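Local coordinates for protein DNA polymerase (Pyrobaculum calidifontis, PDB 5MDN) that probably catalyses template-directed DNA synthesis, adding nucleotides from deoxyribonucleoside 5'-triphosphates to a growing DNA strand with release of diphosphate, as a family B polymerase of a hyperthermophilic archaeon, at residues E171-R176 and P185-A190; P179-D184 and W237-E242; N427-Y432 and E532-F537; N433-T438 and G467-V472. All coordinates share one frame; numbering follows the deposited sequence.

Contact 1: E171-R176 and P185-A190; sequences EVYNER and PVVMLA
E171 pairs with V187 and M188 through its backbone, while two residues further on Y173 lies against P185. E171 N donates to M188 O at 3.0 Å with an N-H...O angle of 164°. In return the carbonyl oxygen of E171 is gripped twice, by V187 N at 3.0 Å, bent to 135°, and by M188 N at 3.3 Å. Two residues of strand 186-193 thus face one of strand 165-172, a classic beta bulge, and the register slips so that V172 pairs with V186. Those two valines put their side chains on one face of the sheet, against helix 232-247, while E171 and M188 start from the other. Past the strand end, Y173 N makes a weak bond to P185 O at 3.3 Å. The CG of Y173 stands anti to its amide nitrogen (chi1 -166°); Y173 CB rests on P185 CD at 3.8 Å, and V187 CG2 meets Y173 CD1 at the ring edge, 4.2 Å away. The far end of the ring leads on to N321, which hydrogen-bonds the hydroxyl. E171 turns its carboxylate away from the partner strand, toward helix 326-356, and its side chain comes about 4 Å from a bound magnesium ion and from D169. D169 and E171 lie in a DIE sequence matching the first exonuclease motif of the ribonuclease H-like exonuclease domain. Because main-chain bonds and apolar packing hold the strands together, the pairing fixes the backbone of E171 without engaging its carboxylate.

Contact 2: P179-D184 and W237-E242; sequences PDPLRD and WPYLSE
With chi1 at -159°, Y239 swings its ring off helix 232-247 between P179 and P181, with the hydroxyl at D184, while the CG of E242 stays beside its own amide nitrogen and keeps that side chain next to P181. The hydroxyl of Y239 donates to the backbone oxygen of D184 at 2.8 Å. That oxygen sits at the ring edge, in the ring plane, whereas the hydroxyl approaches from above the carbonyl plane, 42° out of it. P181 covers one ring face: its CB stands 4.1 Å from the Y239 centroid and 13° off the normal, a CH-pi contact. P179 adds its CG at 3.9 Å from Y239 CE2. P181 also reaches the next turn of the helix, its CG 3.8 Å from E242 CB. The helix carries D236, a magnesium-binding residue of this protein, though no ion is bound to it here, in an N-x3-F-D sequence that matches the Exo II motif of family B exonuclease domains; the loop links the central strand 165-172 to strand 186-193 of the same domain. Within the loop, D184 N bonds D180 O at 3.0 Å, closing a turn that presents the D184 carbonyl to the tyrosine. The D184 carboxylate forms a salt bridge with R176. R243, one residue beyond the segment, hydrogen-bonds P181 O, and V172 and F235 also pack against Y239.

Contact 3: N427-Y432 and E532-F537; sequences NIMMKY and ESVTAF
Y432 and F537 stack face to face, their centroids 3.9 Å apart and their planes at 19°. The rings are displaced rather than in full register: F537 CE1 lies over the centre of the Y432 ring, whereas Y432 CD2 stands over the rim of F537. A chi1 of -63° sets CG of Y432 beside its amide nitrogen and directs the ring toward F537. Aliphatic packing continues beside the stack. I428 packs against the base of F537, its CD1 3.8 Å and its CG2 3.9 Å from F537 CB; I428 CG2 also faces V534 CG1 at 4.1 Å. Alongside, M429 lays its CG against V534 CG2 at 3.7 Å, with the thioether sulfur close by. The helical pieces 427-431 and 532-537 run at 109° to each other, their axes 10.0 Å apart at the nearest, so the interlock is confined to a few side chains. Helix 424-431, whose start overlaps a sequence matching polymerase motif A, crosses the long helix 528-551 here; M429 reaches on to M514 and L518 of helix 514-519 and to L473 of helix 468-486, while P455 packs on F537.

Contact 4: N433-T438 and G467-V472; sequences NLSPDT and GFIPAV
D437 reaches across to the first turn of helix 468-486 and takes the amide of F468. From its CB, a chi1 of 39° sets CG between the backbone nitrogen and carbonyl carbon and turns the carboxylate to the helix start, where D437 CG lies 4.1 Å from F468 CB. OD2, at the tip, accepts F468 N at 3.0 Å through its syn lone pair and sits against G467 CA. OD1 receives the hydroxyl of S435, which comes from the syn side but 27° out of the carboxylate plane. That bond positions S435 OG to accept in turn from I469 N, at 3.3 Å and nearly straight (165°). On the other flank, N433 OD1 accepts G467 N at 3.2 Å, while its ND2 is held by the backbone oxygen of R462. Three successive amides, of G467, F468 and I469, are therefore met by three side chains of one loop. Carbon contacts add to this: P436 CD lies 4.2 Å from I469 CG1, S435 CB 3.6 Å from P470 CD, and T438 CG2 3.6 Å from G467 CA, an approach helped by the absence of a side chain there. The helix N terminus would be expected to stabilise the negative charge of D437. N433 is itself the C-prime residue of the Schellman motif ending helix 424-431. The loop thus terminates one helix and supplies side-chain acceptors to the first amides of the next, with G467 in the N-cap position, at the base of what is probably a fingers helix of the family B polymerase.

Overall arrangement
After the N-terminal strands and helices, the chain enters the exonuclease domain. Contact 1 closes the short connection between strands 165-172 and 186-193; contact 2 starts within that connection and returns from helix 232-247, so the two cross along the sequence and touch in space, joining sheet, loop and helix. The polymerase region follows in series, on the other side of the chain's centre, with contact 3 about 53 Å from contact 1 between centres. Contact 3 spans about a hundred residues, from helix 424-431 to helix 528-551; contact 4 falls wholly within that span, linking the loop after the first helix to helix 468-486. Contacts 3 and 4 adjoin where helix 424-431 ends, probably through a hydrogen bond from L434 N to M429 O.

Contact 1: E171-R176 and P185-A190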
loop_
_atom_site.group_PDB
_atom_site.type_symbol
_atom_site.label_atom_id
_atom_site.label_comp_id
_atom_site.label_asym_id
_atom_site.label_seq_id
_atom_site.Cartn_x
_atom_site.Cartn_y
_atom_site.Cartn_z
ATOM N N GLU A 171 -7.517 19.748 -9.707
ATOM C CA GLU A 171 -7.411 20.758 -8.665
ATOM C C GLU A 171 -8.773 21.401 -8.449
ATOM O O GLU A 171 -9.480 21.716 -9.410
ATOM C CB GLU A 171 -6.364 21.824 -9.011
ATOM C CG GLU A 171 -4.926 21.322 -8.952
ATOM C CD GLU A 171 -4.529 20.794 -7.582
ATOM O OE1 GLU A 171 -5.130 21.218 -6.571
ATOM O OE2 GLU A 171 -3.615 19.944 -7.517
ATOM N N VAL A 172 -9.134 21.586 -7.183
ATOM C CA VAL A 172 -10.469 22.010 -6.781
ATOM C C VAL A 172 -10.346 23.355 -6.080
ATOM O O VAL A 172 -9.417 23.561 -5.293
ATOM C CB VAL A 172 -11.141 20.958 -5.875
ATOM C CG1 VAL A 172 -12.420 21.502 -5.279
ATOM C CG2 VAL A 172 -11.408 19.678 -6.653
ATOM N N TYR A 173 -11.305 24.250 -6.342
ATOM C CA TYR A 173 -11.316 25.638 -5.881
ATOM C C TYR A 173 -10.830 25.813 -4.443
ATOM O O TYR A 173 -9.778 26.419 -4.223
ATOM C CB TYR A 173 -12.732 26.197 -6.029
ATOM C CG TYR A 173 -12.828 27.695 -5.897
ATOM C CD1 TYR A 173 -12.139 28.528 -6.766
ATOM C CD2 TYR A 173 -13.623 28.276 -4.921
ATOM C CE1 TYR A 173 -12.225 29.899 -6.659
ATOM C CE2 TYR A 173 -13.719 29.647 -4.808
ATOM C CZ TYR A 173 -13.015 30.455 -5.675
ATOM O OH TYR A 173 -13.111 31.823 -5.561
ATOM N N ASN A 174 -11.599 25.329 -3.465
ATOM C CA ASN A 174 -11.180 25.225 -2.061
ATOM C C ASN A 174 -10.925 26.579 -1.382
ATOM O O ASN A 174 -10.165 26.657 -0.414
ATOM C CB ASN A 174 -9.964 24.280 -1.926
ATOM C CG ASN A 174 -8.616 25.005 -1.834
ATOM O OD1 ASN A 174 -7.858 24.790 -0.887
ATOM N ND2 ASN A 174 -8.315 25.855 -2.806
ATOM N N GLU A 175 -11.593 27.650 -1.832
ATOM C CA GLU A 175 -11.416 28.958 -1.193
ATOM C C GLU A 175 -11.607 28.867 0.316
ATOM O O GLU A 175 -10.846 29.464 1.087
ATOM C CB GLU A 175 -12.389 29.983 -1.776
ATOM C CG GLU A 175 -12.230 31.386 -1.193
ATOM C CD GLU A 175 -13.333 32.337 -1.629
ATOM O OE1 GLU A 175 -13.916 32.117 -2.712
ATOM O OE2 GLU A 175 -13.614 33.305 -0.891
ATOM N N ARG A 176 -12.627 28.132 0.752
ATOM C CA ARG A 176 -12.806 27.785 2.157
ATOM C C ARG A 176 -12.194 26.409 2.417
ATOM O O ARG A 176 -12.777 25.383 2.050
ATOM C CB ARG A 176 -14.290 27.815 2.515
ATOM C CG ARG A 176 -15.196 27.175 1.465
ATOM C CD ARG A 176 -16.638 27.628 1.613
ATOM N NE ARG A 176 -17.569 26.526 1.396
ATOM C CZ ARG A 176 -18.096 26.210 0.218
ATOM N NH1 ARG A 176 -17.784 26.913 -0.862
ATOM N NH2 ARG A 176 -18.932 25.186 0.121
ATOM N N PRO A 185 -16.337 24.198 -7.406
ATOM C CA PRO A 185 -16.181 23.525 -8.698
ATOM C C PRO A 185 -14.796 22.929 -8.910
ATOM O O PRO A 185 -13.804 23.340 -8.304
ATOM C CB PRO A 185 -16.433 24.663 -9.695
ATOM C CG PRO A 185 -15.899 25.864 -8.995
ATOM C CD PRO A 185 -16.231 25.662 -7.533
ATOM N N VAL A 186 -14.751 21.937 -9.799
ATOM C CA VAL A 186 -13.486 21.376 -10.271
ATOM C C VAL A 186 -12.857 22.381 -11.233
ATOM O O VAL A 186 -13.335 22.566 -12.355
ATOM C CB VAL A 186 -13.686 20.011 -10.940
ATOM C CG1 VAL A 186 -12.388 19.528 -11.571
ATOM C CG2 VAL A 186 -14.199 18.994 -9.931
ATOM N N VAL A 187 -11.782 23.034 -10.791
ATOM C CA VAL A 187 -11.228 24.166 -11.529
ATOM C C VAL A 187 -10.428 23.695 -12.741
ATOM O O VAL A 187 -10.594 24.214 -13.851
ATOM C CB VAL A 187 -10.385 25.045 -10.583
ATOM C CG1 VAL A 187 -9.102 25.513 -11.253
ATOM C CG2 VAL A 187 -11.204 26.236 -10.098
ATOM N N MET A 188 -9.553 22.706 -12.554
ATOM C CA MET A 188 -8.730 22.193 -13.638
ATOM C C MET A 188 -8.640 20.678 -13.539
ATOM O O MET A 188 -8.701 20.105 -12.448
ATOM C CB MET A 188 -7.316 22.795 -13.613
ATOM C CG MET A 188 -7.173 24.125 -14.335
ATOM S SD MET A 188 -5.471 24.723 -14.290
ATOM C CE MET A 188 -5.536 26.039 -15.502
ATOM N N LEU A 189 -8.499 20.036 -14.696
ATOM C CA LEU A 189 -8.319 18.587 -14.754
ATOM C C LEU A 189 -7.438 18.280 -15.957
ATOM O O LEU A 189 -7.862 18.478 -17.100
ATOM C CB LEU A 189 -9.663 17.867 -14.856
ATOM C CG LEU A 189 -9.709 16.348 -14.663
ATOM C CD1 LEU A 189 -11.082 15.926 -14.162
ATOM C CD2 LEU A 189 -9.369 15.606 -15.946
ATOM N N ALA A 190 -6.226 17.798 -15.704
ATOM C CA ALA A 190 -5.318 17.398 -16.766
ATOM C C ALA A 190 -5.335 15.888 -16.950
ATOM O O ALA A 190 -5.600 15.130 -16.014
ATOM C CB ALA A 190 -3.890 17.859 -16.478
#

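Contact 2: P179-D184 and W237-E242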
loop_
_atom_site.group_PDB
_atom_site.type_symbol
_atom_site.label_atom_id
_atom_site.label_comp_id
_atom_site.label_asym_id
_atom_site.label_seq_id
_atom_site.Cartn_x
_atom_site.Cartn_y
_atom_site.Cartn_z
ATOM N N PRO A 179 -12.626 21.601 0.447
ATOM C CA PRO A 179 -13.747 21.923 -0.444
ATOM C C PRO A 179 -14.942 21.010 -0.214
ATOM O O PRO A 179 -14.865 19.962 0.431
ATOM C CB PRO A 179 -13.158 21.725 -1.841
ATOM C CG PRO A 179 -12.068 20.727 -1.648
ATOM C CD PRO A 179 -11.507 20.966 -0.272
ATOM N N ASP A 180 -16.073 21.440 -0.772
ATOM C CA ASP A 180 -17.326 20.707 -0.706
ATOM C C ASP A 180 -17.861 20.561 -2.126
ATOM O O ASP A 180 -18.016 21.571 -2.834
ATOM C CB ASP A 180 -18.342 21.427 0.191
ATOM C CG ASP A 180 -19.767 20.976 -0.058
ATOM O OD1 ASP A 180 -20.049 19.766 0.069
ATOM O OD2 ASP A 180 -20.610 21.839 -0.381
ATOM N N PRO A 181 -18.152 19.339 -2.580
ATOM C CA PRO A 181 -18.562 19.150 -3.980
ATOM C C PRO A 181 -19.912 19.764 -4.325
ATOM O O PRO A 181 -20.231 19.861 -5.517
ATOM C CB PRO A 181 -18.595 17.624 -4.132
ATOM C CG PRO A 181 -18.840 17.120 -2.748
ATOM C CD PRO A 181 -18.103 18.064 -1.842
ATOM N N LEU A 182 -20.716 20.171 -3.342
ATOM C CA LEU A 182 -22.036 20.707 -3.659
ATOM C C LEU A 182 -21.971 22.062 -4.360
ATOM O O LEU A 182 -22.855 22.373 -5.168
ATOM C CB LEU A 182 -22.884 20.794 -2.392
ATOM C CG LEU A 182 -23.197 19.429 -1.776
ATOM C CD1 LEU A 182 -23.779 19.587 -0.383
ATOM C CD2 LEU A 182 -24.139 18.655 -2.682
ATOM N N ARG A 183 -20.952 22.882 -4.076
ATOM C CA ARG A 183 -20.832 24.184 -4.735
ATOM C C ARG A 183 -19.431 24.456 -5.276
ATOM O O ARG A 183 -19.294 25.109 -6.316
ATOM C CB ARG A 183 -21.266 25.327 -3.801
ATOM C CG ARG A 183 -20.996 25.127 -2.327
ATOM C CD ARG A 183 -22.035 25.871 -1.476
ATOM N NE ARG A 183 -22.209 27.271 -1.869
ATOM C CZ ARG A 183 -23.040 28.119 -1.266
ATOM N NH1 ARG A 183 -23.774 27.711 -0.238
ATOM N NH2 ARG A 183 -23.139 29.374 -1.685
ATOM N N ASP A 184 -18.387 23.974 -4.606
ATOM C CA ASP A 184 -17.022 24.285 -5.041
ATOM C C ASP A 184 -16.689 23.519 -6.316
ATOM O O ASP A 184 -16.748 22.282 -6.320
ATOM C CB ASP A 184 -16.015 23.944 -3.948
ATOM C CG ASP A 184 -16.317 24.640 -2.640
ATOM O OD1 ASP A 184 -17.315 24.273 -1.985
ATOM O OD2 ASP A 184 -15.553 25.554 -2.265
ATOM N N TRP A 237 -11.528 10.640 -7.034
ATOM C CA TRP A 237 -12.750 9.909 -7.372
ATOM C C TRP A 237 -13.912 10.234 -6.441
ATOM O O TRP A 237 -15.018 10.490 -6.947
ATOM C CB TRP A 237 -12.472 8.403 -7.416
ATOM C CG TRP A 237 -11.739 7.951 -8.646
ATOM C CD1 TRP A 237 -10.584 7.227 -8.691
ATOM C CD2 TRP A 237 -12.113 8.193 -10.010
ATOM N NE1 TRP A 237 -10.215 7.003 -9.995
ATOM C CE2 TRP A 237 -11.136 7.586 -10.824
ATOM C CE3 TRP A 237 -13.178 8.864 -10.621
ATOM C CZ2 TRP A 237 -11.192 7.630 -12.216
ATOM C CZ3 TRP A 237 -13.230 8.906 -12.003
ATOM C CH2 TRP A 237 -12.245 8.293 -12.785
ATOM N N PRO A 238 -13.763 10.229 -5.110
ATOM C CA PRO A 238 -14.896 10.645 -4.264
ATOM C C PRO A 238 -15.407 12.040 -4.576
ATOM O O PRO A 238 -16.616 12.285 -4.468
ATOM C CB PRO A 238 -14.327 10.562 -2.841
ATOM C CG PRO A 238 -13.213 9.597 -2.929
ATOM C CD PRO A 238 -12.630 9.735 -4.301
ATOM N N TYR A 239 -14.528 12.969 -4.956
ATOM C CA TYR A 239 -14.979 14.323 -5.257
ATOM C C TYR A 239 -15.717 14.376 -6.590
ATOM O O TYR A 239 -16.829 14.910 -6.672
ATOM C CB TYR A 239 -13.796 15.289 -5.262
ATOM C CG TYR A 239 -14.218 16.723 -5.064
ATOM C CD1 TYR A 239 -14.555 17.523 -6.146
ATOM C CD2 TYR A 239 -14.300 17.270 -3.791
ATOM C CE1 TYR A 239 -14.952 18.832 -5.968
ATOM C CE2 TYR A 239 -14.695 18.579 -3.601
ATOM C CZ TYR A 239 -15.022 19.355 -4.693
ATOM O OH TYR A 239 -15.415 20.660 -4.505
ATOM N N LEU A 240 -15.109 13.835 -7.650
ATOM C CA LEU A 240 -15.756 13.846 -8.959
ATOM C C LEU A 240 -17.076 13.083 -8.934
ATOM O O LEU A 240 -18.038 13.474 -9.603
ATOM C CB LEU A 240 -14.823 13.267 -10.021
ATOM C CG LEU A 240 -13.618 14.128 -10.399
ATOM C CD1 LEU A 240 -12.529 13.281 -11.041
ATOM C CD2 LEU A 240 -14.037 15.264 -11.318
ATOM N N SER A 241 -17.136 11.983 -8.179
ATOM C CA SER A 241 -18.382 11.232 -8.054
ATOM C C SER A 241 -19.495 12.107 -7.487
ATOM O O SER A 241 -20.597 12.172 -8.045
ATOM C CB SER A 241 -18.165 9.999 -7.178
ATOM O OG SER A 241 -19.395 9.367 -6.869
ATOM N N GLU A 242 -19.228 12.779 -6.367
ATOM C CA GLU A 242 -20.246 13.609 -5.737
ATOM C C GLU A 242 -20.432 14.939 -6.461
ATOM O O GLU A 242 -21.526 15.514 -6.418
ATOM C CB GLU A 242 -19.891 13.839 -4.268
ATOM C CG GLU A 242 -19.899 12.559 -3.441
ATOM C CD GLU A 242 -19.398 12.766 -2.026
ATOM O OE1 GLU A 242 -19.720 13.814 -1.427
ATOM O OE2 GLU A 242 -18.680 11.878 -1.513
#

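Contact 3: N427-Y432 and E532-F537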
loop_
_atom_site.group_PDB
_atom_site.type_symbol
_atom_site.label_atom_id
_atom_site.label_comp_id
_atom_site.label_asym_id
_atom_site.label_seq_id
_atom_site.Cartn_x
_atom_site.Cartn_y
_atom_site.Cartn_z
ATOM N N ASN A 427 13.736 -19.304 4.433
ATOM C CA ASN A 427 14.718 -20.355 4.687
ATOM C C ASN A 427 14.443 -21.066 6.007
ATOM O O ASN A 427 14.399 -22.300 6.063
ATOM C CB ASN A 427 16.129 -19.764 4.691
ATOM C CG ASN A 427 16.914 -20.116 3.446
ATOM O OD1 ASN A 427 16.411 -20.006 2.326
ATOM N ND2 ASN A 427 18.154 -20.552 3.634
ATOM N N ILE A 428 14.278 -20.297 7.086
ATOM C CA ILE A 428 14.003 -20.879 8.398
ATOM C C ILE A 428 12.750 -21.747 8.349
ATOM O O ILE A 428 12.732 -22.879 8.851
ATOM C CB ILE A 428 13.882 -19.767 9.454
ATOM C CG1 ILE A 428 15.263 -19.415 10.004
ATOM C CG2 ILE A 428 12.961 -20.191 10.589
ATOM C CD1 ILE A 428 15.287 -18.134 10.788
ATOM N N MET A 429 11.679 -21.230 7.741
ATOM C CA MET A 429 10.409 -21.948 7.745
ATOM C C MET A 429 10.439 -23.171 6.835
ATOM O O MET A 429 9.757 -24.164 7.115
ATOM C CB MET A 429 9.278 -21.000 7.348
ATOM C CG MET A 429 8.961 -19.966 8.417
ATOM S SD MET A 429 7.550 -18.919 8.023
ATOM C CE MET A 429 8.237 -17.887 6.731
ATOM N N MET A 430 11.201 -23.121 5.740
ATOM C CA MET A 430 11.325 -24.295 4.881
ATOM C C MET A 430 12.265 -25.332 5.487
ATOM O O MET A 430 11.928 -26.518 5.557
ATOM C CB MET A 430 11.807 -23.894 3.483
ATOM C CG MET A 430 10.762 -23.184 2.637
ATOM S SD MET A 430 11.393 -22.611 1.046
ATOM C CE MET A 430 12.678 -21.475 1.559
ATOM N N LYS A 431 13.450 -24.899 5.926
ATOM C CA LYS A 431 14.465 -25.840 6.394
ATOM C C LYS A 431 14.057 -26.525 7.694
ATOM O O LYS A 431 14.477 -27.660 7.952
ATOM C CB LYS A 431 15.796 -25.104 6.565
ATOM C CG LYS A 431 16.965 -25.961 7.009
ATOM C CD LYS A 431 18.221 -25.111 7.143
ATOM C CE LYS A 431 19.386 -25.904 7.714
ATOM N NZ LYS A 431 19.774 -27.041 6.835
ATOM N N TYR A 432 13.238 -25.869 8.514
ATOM C CA TYR A 432 12.763 -26.450 9.762
ATOM C C TYR A 432 11.282 -26.797 9.731
ATOM O O TYR A 432 10.750 -27.274 10.741
ATOM C CB TYR A 432 13.063 -25.501 10.927
ATOM C CG TYR A 432 14.544 -25.285 11.135
ATOM C CD1 TYR A 432 15.364 -26.329 11.544
ATOM C CD2 TYR A 432 15.128 -24.048 10.898
ATOM C CE1 TYR A 432 16.720 -26.144 11.727
ATOM C CE2 TYR A 432 16.484 -23.854 11.076
ATOM C CZ TYR A 432 17.274 -24.905 11.492
ATOM O OH TYR A 432 18.625 -24.717 11.672
ATOM N N GLU A 532 6.845 -17.279 17.124
ATOM C CA GLU A 532 7.881 -17.282 18.151
ATOM C C GLU A 532 9.018 -18.237 17.805
ATOM O O GLU A 532 10.178 -17.969 18.140
ATOM C CB GLU A 532 7.270 -17.639 19.506
ATOM C CG GLU A 532 6.354 -16.560 20.068
ATOM C CD GLU A 532 5.747 -16.941 21.405
ATOM O OE1 GLU A 532 5.868 -18.120 21.801
ATOM O OE2 GLU A 532 5.151 -16.059 22.058
ATOM N N SER A 533 8.709 -19.355 17.146
ATOM C CA SER A 533 9.764 -20.274 16.726
ATOM C C SER A 533 10.592 -19.685 15.590
ATOM O O SER A 533 11.808 -19.897 15.530
ATOM C CB SER A 533 9.161 -21.615 16.313
ATOM O OG SER A 533 8.478 -22.218 17.398
ATOM N N VAL A 534 9.951 -18.954 14.674
ATOM C CA VAL A 534 10.688 -18.337 13.575
ATOM C C VAL A 534 11.647 -17.275 14.101
ATOM O O VAL A 534 12.791 -17.175 13.643
ATOM C CB VAL A 534 9.711 -17.759 12.534
ATOM C CG1 VAL A 534 10.471 -17.028 11.438
ATOM C CG2 VAL A 534 8.864 -18.865 11.930
ATOM N N THR A 535 11.198 -16.466 15.067
ATOM C CA THR A 535 12.072 -15.448 15.647
ATOM C C THR A 535 13.258 -16.079 16.364
ATOM O O THR A 535 14.395 -15.610 16.229
ATOM C CB THR A 535 11.287 -14.560 16.613
ATOM O OG1 THR A 535 10.882 -15.330 17.751
ATOM C CG2 THR A 535 10.057 -13.987 15.935
ATOM N N ALA A 536 13.011 -17.140 17.138
ATOM C CA ALA A 536 14.078 -17.739 17.932
ATOM C C ALA A 536 15.149 -18.353 17.041
ATOM O O ALA A 536 16.347 -18.209 17.314
ATOM C CB ALA A 536 13.503 -18.789 18.882
ATOM N N PHE A 537 14.739 -19.046 15.975
ATOM C CA PHE A 537 15.704 -19.467 14.965
ATOM C C PHE A 537 16.400 -18.264 14.343
ATOM O O PHE A 537 17.614 -18.289 14.120
ATOM C CB PHE A 537 15.016 -20.303 13.884
ATOM C CG PHE A 537 14.909 -21.766 14.216
ATOM C CD1 PHE A 537 16.032 -22.579 14.194
ATOM C CD2 PHE A 537 13.684 -22.335 14.527
ATOM C CE1 PHE A 537 15.938 -23.927 14.488
ATOM C CE2 PHE A 537 13.583 -23.682 14.824
ATOM C CZ PHE A 537 14.712 -24.480 14.803
#

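Contact 4: N433-T438 and G467-V472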
loop_
_atom_site.group_PDB
_atom_site.type_symbol
_atom_site.label_atom_id
_atom_site.label_comp_id
_atom_site.label_asym_id
_atom_site.label_seq_id
_atom_site.Cartn_x
_atom_site.Cartn_y
_atom_site.Cartn_z
ATOM N N ASN A 433 10.608 -26.577 8.602
ATOM C CA ASN A 433 9.237 -27.034 8.383
ATOM C C ASN A 433 8.284 -26.480 9.444
ATOM O O ASN A 433 7.505 -27.212 10.060
ATOM C CB ASN A 433 9.179 -28.563 8.328
ATOM C CG ASN A 433 7.927 -29.074 7.650
ATOM O OD1 ASN A 433 7.762 -28.930 6.438
ATOM N ND2 ASN A 433 7.045 -29.690 8.424
ATOM N N LEU A 434 8.347 -25.167 9.652
ATOM C CA LEU A 434 7.472 -24.494 10.603
ATOM C C LEU A 434 6.158 -24.132 9.921
ATOM O O LEU A 434 6.157 -23.559 8.827
ATOM C CB LEU A 434 8.141 -23.238 11.166
ATOM C CG LEU A 434 9.263 -23.364 12.205
ATOM C CD1 LEU A 434 9.538 -24.811 12.597
ATOM C CD2 LEU A 434 10.532 -22.692 11.704
ATOM N N SER A 435 5.043 -24.452 10.582
ATOM C CA SER A 435 3.707 -24.240 10.037
ATOM C C SER A 435 2.675 -24.534 11.119
ATOM O O SER A 435 2.949 -25.321 12.035
ATOM C CB SER A 435 3.471 -25.129 8.814
ATOM O OG SER A 435 2.318 -24.725 8.098
ATOM N N PRO A 436 1.495 -23.906 11.071
ATOM C CA PRO A 436 0.460 -24.236 12.068
ATOM C C PRO A 436 0.111 -25.714 12.110
ATOM O O PRO A 436 -0.138 -26.259 13.194
ATOM C CB PRO A 436 -0.731 -23.376 11.624
ATOM C CG PRO A 436 -0.115 -22.222 10.916
ATOM C CD PRO A 436 1.097 -22.774 10.216
ATOM N N ASP A 437 0.087 -26.384 10.958
ATOM C CA ASP A 437 -0.306 -27.785 10.890
ATOM C C ASP A 437 0.793 -28.748 11.327
ATOM O O ASP A 437 0.499 -29.929 11.546
ATOM C CB ASP A 437 -0.757 -28.128 9.467
ATOM C CG ASP A 437 0.096 -27.459 8.407
ATOM O OD1 ASP A 437 0.319 -26.233 8.514
ATOM O OD2 ASP A 437 0.535 -28.151 7.465
ATOM N N THR A 438 2.038 -28.288 11.458
ATOM C CA THR A 438 3.136 -29.148 11.883
ATOM C C THR A 438 3.506 -28.971 13.350
ATOM O O THR A 438 4.348 -29.724 13.853
ATOM C CB THR A 438 4.372 -28.898 11.013
ATOM O OG1 THR A 438 4.787 -27.533 11.147
ATOM C CG2 THR A 438 4.052 -29.184 9.559
ATOM N N GLY A 467 4.696 -29.010 5.719
ATOM C CA GLY A 467 3.572 -28.221 6.117
ATOM C C GLY A 467 3.046 -27.350 5.039
ATOM O O GLY A 467 3.612 -27.198 4.031
ATOM N N PHE A 468 1.945 -26.721 5.295
ATOM C CA PHE A 468 1.294 -25.888 4.289
ATOM C C PHE A 468 2.147 -24.676 3.935
ATOM O O PHE A 468 2.442 -24.435 2.760
ATOM C CB PHE A 468 -0.087 -25.453 4.779
ATOM C CG PHE A 468 -0.771 -24.476 3.866
ATOM C CD1 PHE A 468 -0.979 -24.783 2.532
ATOM C CD2 PHE A 468 -1.204 -23.249 4.342
ATOM C CE1 PHE A 468 -1.606 -23.885 1.688
ATOM C CE2 PHE A 468 -1.832 -22.347 3.504
ATOM C CZ PHE A 468 -2.033 -22.665 2.176
ATOM N N ILE A 469 2.547 -23.895 4.945
ATOM C CA ILE A 469 3.348 -22.697 4.674
ATOM C C ILE A 469 4.693 -23.041 4.058
ATOM O O ILE A 469 5.094 -22.368 3.095
ATOM C CB ILE A 469 3.463 -21.839 5.946
ATOM C CG1 ILE A 469 2.079 -21.376 6.401
ATOM C CG2 ILE A 469 4.370 -20.641 5.700
ATOM C CD1 ILE A 469 1.348 -20.542 5.372
ATOM N N PRO A 470 5.449 -24.040 4.535
ATOM C CA PRO A 470 6.677 -24.404 3.810
ATOM C C PRO A 470 6.426 -24.811 2.369
ATOM O O PRO A 470 7.176 -24.395 1.478
ATOM C CB PRO A 470 7.241 -25.562 4.642
ATOM C CG PRO A 470 6.735 -25.312 6.010
ATOM C CD PRO A 470 5.356 -24.751 5.826
ATOM N N ALA A 471 5.371 -25.586 2.108
ATOM C CA ALA A 471 5.080 -26.007 0.741
ATOM C C ALA A 471 4.850 -24.809 -0.175
ATOM O O ALA A 471 5.246 -24.831 -1.346
ATOM C CB ALA A 471 3.866 -26.937 0.723
ATOM N N VAL A 472 4.207 -23.757 0.339
ATOM C CA VAL A 472 3.953 -22.564 -0.468
ATOM C C VAL A 472 5.254 -21.825 -0.756
ATOM O O VAL A 472 5.522 -21.423 -1.896
ATOM C CB VAL A 472 2.933 -21.653 0.235
ATOM C CG1 VAL A 472 2.798 -20.336 -0.511
ATOM C CG2 VAL A 472 1.590 -22.353 0.345
#